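Local coordinates for protein ornithine carbamoyltransferase (Giardia intestinalis, PDB 3GRF) that probably transfers the carbamoyl group of carbamoyl phosphate to ornithine and back, in a parasite that uses it in arginine degradation, at residues T7-L11 and A121-N127. Sequence-based numbering, arbitrary orientation.
Sequences TRHLL and ASVPCIN
Leu10 bridges Ile126 on 125-127, an edge strand, within this chain, of the parallel four-stranded sheet in the carbamoyl-phosphate binding domain. Segment 7-11 runs parallel to it without forming a regular strand. Leu10 N donates to Cys125 O at 2.9 Å, and Asn127 N returns a nearly straight bond (172°) to Leu10 O. One step earlier, the His9 ring takes the place of a backbone carbonyl. With CG beside the backbone N (chi1 -69°) and the ring turned about CB-CG, ND1 faces Cys125 N and accepts from it at 2.8 Å, 16° out of the ring plane. Cys125 SG stands obliquely to the ring, 3.6 Å from His9 CE1. The Leu10 and Ile126 side chains cross at a slant, with Leu10 CD2 3.9 Å from Ile126 CG2. Leu10 packs on Val317 and Phe321 of helix 303-322, and Ile126 on Leu136 of helix 135-151. The Thr7 end is looser and nearer solvent. Thr7 OG1 makes a weak bond, 3.5 Å, to Ser122 O, while CG2 rests on the Val123-Pro124 peptide. Arg8 leads away to a salt bridge with Glu20. Asn127 OD1 accepts from Leu129 N, and ND2 donates to Leu11 O, close to its amide plane, at 3.0 Å.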
loop_
_atom_site.group_PDB
_atom_site.type_symbol
_atom_site.label_atom_id
_atom_site.label_comp_id
_atom_site.label_asym_id
_atom_site.label_seq_id
_atom_site.Cartn_x
_atom_site.Cartn_y
_atom_site.Cartn_z
ATOM N N THR A 7 -4.336 24.276 -13.549
ATOM C CA THR A 7 -3.396 23.310 -13.013
ATOM C C THR A 7 -2.612 22.664 -14.159
ATOM O O THR A 7 -3.194 22.211 -15.153
ATOM C CB THR A 7 -4.141 22.270 -12.174
ATOM O OG1 THR A 7 -4.847 22.955 -11.135
ATOM C CG2 THR A 7 -3.183 21.284 -11.544
ATOM N N ARG A 8 -1.288 22.621 -14.038
ATOM C CA ARG A 8 -0.463 21.923 -15.038
ATOM C C ARG A 8 -0.477 20.419 -14.841
ATOM O O ARG A 8 -0.224 19.935 -13.739
ATOM C CB ARG A 8 0.993 22.433 -15.046
ATOM C CG ARG A 8 1.188 23.696 -15.835
ATOM C CD ARG A 8 2.060 23.440 -17.055
ATOM N NE ARG A 8 3.402 23.941 -16.812
ATOM C CZ ARG A 8 4.510 23.580 -17.450
ATOM N NH1 ARG A 8 4.521 22.681 -18.431
ATOM N NH2 ARG A 8 5.628 24.147 -17.078
ATOM N N HIS A 9 -0.724 19.714 -15.945
ATOM C CA HIS A 9 -0.765 18.270 -16.041
ATOM C C HIS A 9 0.437 17.789 -16.862
ATOM O O HIS A 9 1.274 18.600 -17.270
ATOM C CB HIS A 9 -2.060 17.833 -16.724
ATOM C CG HIS A 9 -3.284 18.108 -15.813
ATOM N ND1 HIS A 9 -3.462 17.424 -14.623
ATOM C CD2 HIS A 9 -4.332 18.961 -15.915
ATOM C CE1 HIS A 9 -4.569 17.840 -14.040
ATOM N NE2 HIS A 9 -5.116 18.774 -14.803
ATOM N N LEU A 10 0.511 16.496 -17.122
ATOM C CA LEU A 10 1.562 15.897 -17.933
ATOM C C LEU A 10 0.905 14.694 -18.551
ATOM O O LEU A 10 1.016 13.573 -18.055
ATOM C CB LEU A 10 2.791 15.462 -17.072
ATOM C CG LEU A 10 4.068 14.948 -17.754
ATOM C CD1 LEU A 10 4.818 16.083 -18.440
ATOM C CD2 LEU A 10 4.988 14.258 -16.750
ATOM N N LEU A 11 0.200 14.920 -19.652
ATOM C CA LEU A 11 -0.510 13.875 -20.347
ATOM C C LEU A 11 0.347 13.308 -21.491
ATOM O O LEU A 11 0.151 12.168 -21.915
ATOM C CB LEU A 11 -1.852 14.402 -20.869
ATOM C CG LEU A 11 -2.953 14.969 -19.930
ATOM C CD1 LEU A 11 -4.300 14.434 -20.369
ATOM C CD2 LEU A 11 -2.781 14.683 -18.435
ATOM N N ALA A 121 -9.610 17.689 -12.187
ATOM C CA ALA A 121 -8.623 17.636 -11.134
ATOM C C ALA A 121 -7.989 19.004 -10.952
ATOM O O ALA A 121 -7.779 19.754 -11.896
ATOM C CB ALA A 121 -7.587 16.582 -11.442
ATOM N N SER A 122 -7.721 19.331 -9.703
ATOM C CA SER A 122 -7.115 20.591 -9.309
ATOM C C SER A 122 -5.733 20.385 -8.626
ATOM O O SER A 122 -5.181 21.320 -8.059
ATOM C CB SER A 122 -8.065 21.309 -8.357
ATOM O OG SER A 122 -7.564 22.600 -8.024
ATOM N N VAL A 123 -5.186 19.170 -8.683
ATOM C CA VAL A 123 -3.774 18.885 -8.359
ATOM C C VAL A 123 -3.155 18.382 -9.665
ATOM O O VAL A 123 -3.871 17.946 -10.543
ATOM C CB VAL A 123 -3.627 17.814 -7.209
ATOM C CG1 VAL A 123 -4.169 18.342 -5.886
ATOM C CG2 VAL A 123 -4.344 16.519 -7.564
ATOM N N PRO A 124 -1.827 18.475 -9.829
ATOM C CA PRO A 124 -1.265 17.886 -11.070
ATOM C C PRO A 124 -1.596 16.394 -11.366
ATOM O O PRO A 124 -1.416 15.535 -10.515
ATOM C CB PRO A 124 0.248 18.066 -10.902
ATOM C CG PRO A 124 0.432 19.095 -9.861
ATOM C CD PRO A 124 -0.813 19.147 -8.996
ATOM N N CYS A 125 -2.043 16.082 -12.576
ATOM C CA CYS A 125 -2.206 14.664 -12.979
ATOM C C CYS A 125 -1.224 14.266 -14.127
ATOM O O CYS A 125 -0.938 15.026 -15.066
ATOM C CB CYS A 125 -3.653 14.293 -13.361
ATOM S SG CYS A 125 -4.941 14.741 -12.197
ATOM N N ILE A 126 -0.681 13.074 -13.986
ATOM C CA ILE A 126 0.416 12.603 -14.804
ATOM C C ILE A 126 -0.079 11.298 -15.389
ATOM O O ILE A 126 -0.598 10.484 -14.670
ATOM C CB ILE A 126 1.686 12.381 -13.979
ATOM C CG1 ILE A 126 2.219 13.730 -13.482
ATOM C CG2 ILE A 126 2.754 11.676 -14.833
ATOM C CD1 ILE A 126 3.048 13.627 -12.210
ATOM N N ASN A 127 0.016 11.164 -16.707
ATOM C CA ASN A 127 -0.337 9.948 -17.403
ATOM C C ASN A 127 0.819 8.945 -17.203
ATOM O O ASN A 127 1.947 9.180 -17.639
ATOM C CB ASN A 127 -0.576 10.303 -18.882
ATOM C CG ASN A 127 -0.589 9.101 -19.788
ATOM O OD1 ASN A 127 -0.957 8.016 -19.387
ATOM N ND2 ASN A 127 -0.231 9.309 -21.039
#